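Local coordinates for sensor protein (Rhodopseudomonas palustris, PDB 2OOL) that binds a biliverdin chromophore through this PAS-GAF photosensory part of a bacteriophytochrome and, as a whole, probably works as a light-regulated histidine kinase, at residues Phe46-Val58 with Pro70-Leu82. Sequence-based numbering, arbitrary orientation.
Sequences FVVSETDLRIASV and PASLLNVPIAHYL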
loop_
_atom_site.group_PDB
_atom_site.type_symbol
_atom_site.label_atom_id
_atom_site.label_comp_id
_atom_site.label_asym_id
_atom_site.label_seq_id
_atom_site.Cartn_x
_atom_site.Cartn_y
_atom_site.Cartn_z
ATOM N N PHE A 46 -16.280 -17.634 16.274
ATOM C CA PHE A 46 -16.673 -19.031 16.182
ATOM C C PHE A 46 -15.424 -19.872 16.242
ATOM O O PHE A 46 -14.413 -19.536 15.632
ATOM C CB PHE A 46 -17.322 -19.283 14.840
ATOM C CG PHE A 46 -18.546 -18.466 14.602
ATOM C CD1 PHE A 46 -19.807 -19.023 14.789
ATOM C CD2 PHE A 46 -18.448 -17.138 14.186
ATOM C CE1 PHE A 46 -20.950 -18.299 14.531
ATOM C CE2 PHE A 46 -19.603 -16.376 13.972
ATOM C CZ PHE A 46 -20.837 -16.936 14.136
ATOM N N VAL A 47 -15.461 -20.929 17.017
ATOM C CA VAL A 47 -14.535 -22.027 16.830
ATOM C C VAL A 47 -15.226 -23.014 15.959
ATOM O O VAL A 47 -16.348 -23.365 16.246
ATOM C CB VAL A 47 -14.143 -22.690 18.174
ATOM C CG1 VAL A 47 -13.173 -23.801 17.910
ATOM C CG2 VAL A 47 -13.558 -21.565 19.154
ATOM N N VAL A 48 -14.575 -23.447 14.889
ATOM C CA VAL A 48 -15.147 -24.447 14.008
ATOM C C VAL A 48 -14.163 -25.596 13.738
ATOM O O VAL A 48 -12.946 -25.409 13.704
ATOM C CB VAL A 48 -15.571 -23.843 12.649
ATOM C CG1 VAL A 48 -16.612 -22.722 12.838
ATOM C CG2 VAL A 48 -14.367 -23.305 11.934
ATOM N N SER A 49 -14.699 -26.779 13.499
ATOM C CA SER A 49 -13.866 -27.930 13.218
ATOM C C SER A 49 -13.391 -27.885 11.770
ATOM O O SER A 49 -14.062 -27.346 10.903
ATOM C CB SER A 49 -14.649 -29.206 13.460
ATOM O OG SER A 49 -15.622 -29.323 12.463
ATOM N N GLU A 50 -12.227 -28.471 11.514
ATOM C CA GLU A 50 -11.562 -28.314 10.216
ATOM C C GLU A 50 -12.155 -29.275 9.205
ATOM O O GLU A 50 -11.919 -29.140 8.005
ATOM C CB GLU A 50 -10.062 -28.593 10.356
ATOM C CG GLU A 50 -9.149 -27.477 9.809
ATOM C CD GLU A 50 -7.769 -27.604 10.402
ATOM O OE1 GLU A 50 -7.187 -26.602 10.886
ATOM O OE2 GLU A 50 -7.275 -28.748 10.419
ATOM N N THR A 51 -12.918 -30.245 9.697
ATOM C CA THR A 51 -13.529 -31.256 8.861
ATOM C C THR A 51 -14.705 -30.661 8.061
ATOM O O THR A 51 -14.521 -30.117 6.949
ATOM C CB THR A 51 -13.945 -32.461 9.755
ATOM O OG1 THR A 51 -14.694 -33.416 8.993
ATOM C CG2 THR A 51 -14.761 -32.012 11.012
ATOM N N ASP A 52 -15.887 -30.709 8.670
ATOM C CA ASP A 52 -17.135 -30.209 8.097
ATOM C C ASP A 52 -17.524 -28.861 8.726
ATOM O O ASP A 52 -18.657 -28.383 8.578
ATOM C CB ASP A 52 -18.234 -31.251 8.334
ATOM C CG ASP A 52 -17.999 -32.047 9.619
ATOM O OD1 ASP A 52 -17.441 -31.419 10.577
ATOM O OD2 ASP A 52 -18.328 -33.275 9.642
ATOM N N LEU A 53 -16.588 -28.240 9.439
ATOM C CA LEU A 53 -16.769 -26.881 9.872
ATOM C C LEU A 53 -17.965 -26.679 10.827
ATOM O O LEU A 53 -18.690 -25.681 10.752
ATOM C CB LEU A 53 -16.848 -25.996 8.613
ATOM C CG LEU A 53 -15.459 -25.625 8.095
ATOM C CD1 LEU A 53 -15.517 -24.729 6.886
ATOM C CD2 LEU A 53 -14.702 -24.895 9.204
ATOM N N ARG A 54 -18.141 -27.614 11.745
ATOM C CA ARG A 54 -19.240 -27.559 12.703
ATOM C C ARG A 54 -18.857 -26.655 13.833
ATOM O O ARG A 54 -17.733 -26.650 14.217
ATOM C CB ARG A 54 -19.536 -28.946 13.256
ATOM C CG ARG A 54 -20.174 -29.851 12.230
ATOM C CD ARG A 54 -20.497 -31.264 12.729
ATOM N NE ARG A 54 -21.199 -31.908 11.621
ATOM C CZ ARG A 54 -22.519 -31.903 11.434
ATOM N NH1 ARG A 54 -23.348 -31.381 12.334
ATOM N NH2 ARG A 54 -23.018 -32.472 10.349
ATOM N N ILE A 55 -19.805 -25.961 14.424
ATOM C CA ILE A 55 -19.465 -24.932 15.421
ATOM C C ILE A 55 -19.154 -25.592 16.776
ATOM O O ILE A 55 -19.935 -26.377 17.271
ATOM C CB ILE A 55 -20.612 -23.903 15.557
ATOM C CG1 ILE A 55 -20.729 -23.057 14.289
ATOM C CG2 ILE A 55 -20.470 -23.091 16.770
ATOM C CD1 ILE A 55 -22.090 -22.401 14.146
ATOM N N ALA A 56 -18.039 -25.230 17.400
ATOM C CA ALA A 56 -17.714 -25.841 18.706
ATOM C C ALA A 56 -17.817 -24.839 19.851
ATOM O O ALA A 56 -18.034 -25.216 20.991
ATOM C CB ALA A 56 -16.357 -26.581 18.664
ATOM N N SER A 57 -17.785 -23.556 19.531
ATOM C CA SER A 57 -18.035 -22.516 20.513
ATOM C C SER A 57 -18.383 -21.218 19.785
ATOM O O SER A 57 -17.945 -21.039 18.638
ATOM C CB SER A 57 -16.770 -22.281 21.357
ATOM O OG SER A 57 -16.877 -21.113 22.142
ATOM N N VAL A 58 -19.141 -20.335 20.461
ATOM C CA VAL A 58 -19.481 -19.012 19.921
ATOM C C VAL A 58 -19.507 -18.023 21.033
ATOM O O VAL A 58 -19.789 -18.385 22.182
ATOM C CB VAL A 58 -20.914 -18.915 19.239
ATOM C CG1 VAL A 58 -20.815 -19.050 17.704
ATOM C CG2 VAL A 58 -21.881 -19.888 19.842
ATOM N N PRO A 70 -27.129 -19.063 22.094
ATOM C CA PRO A 70 -25.767 -19.539 21.768
ATOM C C PRO A 70 -25.580 -21.050 21.891
ATOM O O PRO A 70 -25.057 -21.676 20.979
ATOM C CB PRO A 70 -24.879 -18.793 22.769
ATOM C CG PRO A 70 -25.591 -17.566 23.039
ATOM C CD PRO A 70 -27.079 -17.915 23.009
ATOM N N ALA A 71 -26.052 -21.638 22.978
ATOM C CA ALA A 71 -25.910 -23.079 23.164
ATOM C C ALA A 71 -26.458 -23.866 21.974
ATOM O O ALA A 71 -25.900 -24.917 21.620
ATOM C CB ALA A 71 -26.585 -23.538 24.458
ATOM N N SER A 72 -27.509 -23.364 21.323
ATOM C CA SER A 72 -28.213 -24.191 20.350
ATOM C C SER A 72 -27.444 -24.343 19.046
ATOM O O SER A 72 -27.833 -25.168 18.200
ATOM C CB SER A 72 -29.602 -23.630 20.077
ATOM O OG SER A 72 -29.503 -22.323 19.567
ATOM N N LEU A 73 -26.390 -23.532 18.858
ATOM C CA LEU A 73 -25.571 -23.586 17.628
ATOM C C LEU A 73 -24.490 -24.661 17.728
ATOM O O LEU A 73 -23.740 -24.919 16.769
ATOM C CB LEU A 73 -24.912 -22.225 17.342
ATOM C CG LEU A 73 -25.919 -21.083 17.051
ATOM C CD1 LEU A 73 -25.331 -19.700 17.077
ATOM C CD2 LEU A 73 -26.656 -21.314 15.728
ATOM N N LEU A 74 -24.390 -25.292 18.885
ATOM C CA LEU A 74 -23.252 -26.175 19.086
ATOM C C LEU A 74 -23.427 -27.459 18.214
ATOM O O LEU A 74 -24.470 -28.126 18.178
ATOM C CB LEU A 74 -22.987 -26.425 20.582
ATOM C CG LEU A 74 -22.702 -25.153 21.433
ATOM C CD1 LEU A 74 -22.547 -25.444 22.959
ATOM C CD2 LEU A 74 -21.513 -24.298 20.954
ATOM N N ASN A 75 -22.381 -27.693 17.442
ATOM C CA ASN A 75 -22.262 -28.735 16.462
ATOM C C ASN A 75 -23.016 -28.538 15.153
ATOM O O ASN A 75 -23.112 -29.476 14.351
ATOM C CB ASN A 75 -22.585 -30.113 17.073
ATOM C CG ASN A 75 -21.712 -31.176 16.517
ATOM O OD1 ASN A 75 -22.105 -32.349 16.395
ATOM N ND2 ASN A 75 -20.508 -30.784 16.147
ATOM N N VAL A 76 -23.524 -27.331 14.921
ATOM C CA VAL A 76 -24.206 -27.019 13.681
ATOM C C VAL A 76 -23.195 -26.607 12.606
ATOM O O VAL A 76 -22.247 -25.898 12.885
ATOM C CB VAL A 76 -25.259 -25.912 13.901
ATOM C CG1 VAL A 76 -25.902 -25.542 12.599
ATOM C CG2 VAL A 76 -26.314 -26.409 14.899
ATOM N N PRO A 77 -23.367 -27.082 11.373
ATOM C CA PRO A 77 -22.469 -26.588 10.355
ATOM C C PRO A 77 -22.548 -25.037 10.168
ATOM O O PRO A 77 -23.633 -24.445 10.084
ATOM C CB PRO A 77 -22.899 -27.330 9.105
ATOM C CG PRO A 77 -23.656 -28.481 9.565
ATOM C CD PRO A 77 -24.290 -28.096 10.861
ATOM N N ILE A 78 -21.408 -24.384 10.129
ATOM C CA ILE A 78 -21.437 -22.917 10.092
ATOM C C ILE A 78 -22.069 -22.462 8.752
ATOM O O ILE A 78 -22.710 -21.412 8.688
ATOM C CB ILE A 78 -20.058 -22.298 10.331
ATOM C CG1 ILE A 78 -20.204 -20.782 10.654
ATOM C CG2 ILE A 78 -19.136 -22.556 9.152
ATOM C CD1 ILE A 78 -18.943 -20.100 10.970
ATOM N N ALA A 79 -21.930 -23.304 7.727
ATOM C CA ALA A 79 -22.421 -23.033 6.373
ATOM C C ALA A 79 -23.912 -22.806 6.334
ATOM O O ALA A 79 -24.421 -22.265 5.367
ATOM C CB ALA A 79 -22.044 -24.165 5.433
ATOM N N HIS A 80 -24.626 -23.252 7.361
ATOM C CA HIS A 80 -26.042 -22.961 7.444
ATOM C C HIS A 80 -26.353 -21.480 7.610
ATOM O O HIS A 80 -27.433 -21.052 7.215
ATOM C CB HIS A 80 -26.728 -23.772 8.534
ATOM C CG HIS A 80 -26.865 -25.214 8.189
ATOM N ND1 HIS A 80 -27.040 -26.188 9.141
ATOM C CD2 HIS A 80 -26.824 -25.854 6.998
ATOM C CE1 HIS A 80 -27.131 -27.367 8.556
ATOM N NE2 HIS A 80 -26.988 -27.196 7.256
ATOM N N TYR A 81 -25.418 -20.700 8.133
ATOM C CA TYR A 81 -25.647 -19.273 8.337
ATOM C C TYR A 81 -24.810 -18.384 7.410
ATOM O O TYR A 81 -24.718 -17.188 7.641
ATOM C CB TYR A 81 -25.310 -18.906 9.758
ATOM C CG TYR A 81 -25.889 -19.832 10.758
ATOM C CD1 TYR A 81 -25.112 -20.846 11.296
ATOM C CD2 TYR A 81 -27.212 -19.702 11.173
ATOM C CE1 TYR A 81 -25.633 -21.730 12.210
ATOM C CE2 TYR A 81 -27.755 -20.585 12.099
ATOM C CZ TYR A 81 -26.944 -21.597 12.609
ATOM O OH TYR A 81 -27.411 -22.511 13.537
ATOM N N LEU A 82 -24.186 -18.973 6.398
ATOM C CA LEU A 82 -23.432 -18.239 5.413
ATOM C C LEU A 82 -24.135 -18.393 4.080
ATOM O O LEU A 82 -24.917 -19.311 3.894
ATOM C CB LEU A 82 -22.012 -18.783 5.281
ATOM C CG LEU A 82 -21.138 -18.893 6.526
ATOM C CD1 LEU A 82 -19.798 -19.480 6.180
ATOM C CD2 LEU A 82 -20.969 -17.481 7.166
HETATM O O HOH W 1 -20.394 -25.761 7.660
#
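The carbonyl oxygen of N75 accepts NH1 of R54 at 2.8 Å, with the donor almost in line with the C=O bond (174°) and the oxygen slightly tilted from the guanidinium plane. R54 reaches it with a chain extended from CG to NE, and CD passes 3.5 Å from ND2 of N75. P77 CG lies over one guanidinium face, offset toward its rim, while D52 OD2 sits in plane at the edge, a long salt bridge from NE. Cutting R54 back to alanine is likely to leave the N75 carbonyl without this side-chain donor and P77 CG without the guanidinium face it lies over.

Backbone bonds run alongside. N75 N donates to I55 O at 2.8 Å, I55 N to V76 O at 2.9 Å, and I78 N to L53 O at 3.1 Å. The two I55 bonds dock the type II turn L73-V76 on the start of strand 55-59 of the PAS sheet; I78-L53 extends the pairing past the single R54-P77 bridge into the loop before the strand.

On the apolar side, with CG1 turned opposite the backbone N (chi1 -165°) and the chain extended beyond it, I78 brings CD1 over the F46 ring face, a CH-pi contact 4.2 Å from the centroid, and against V48 CG1. L90 of helix 84-94 and L131 also touch I78. The contact therefore joins a partly exposed polar margin, where R54, just before the strand, adds a side-chain bond to the backbone pairing, to an apolar side where I78 packs against F46 and V48.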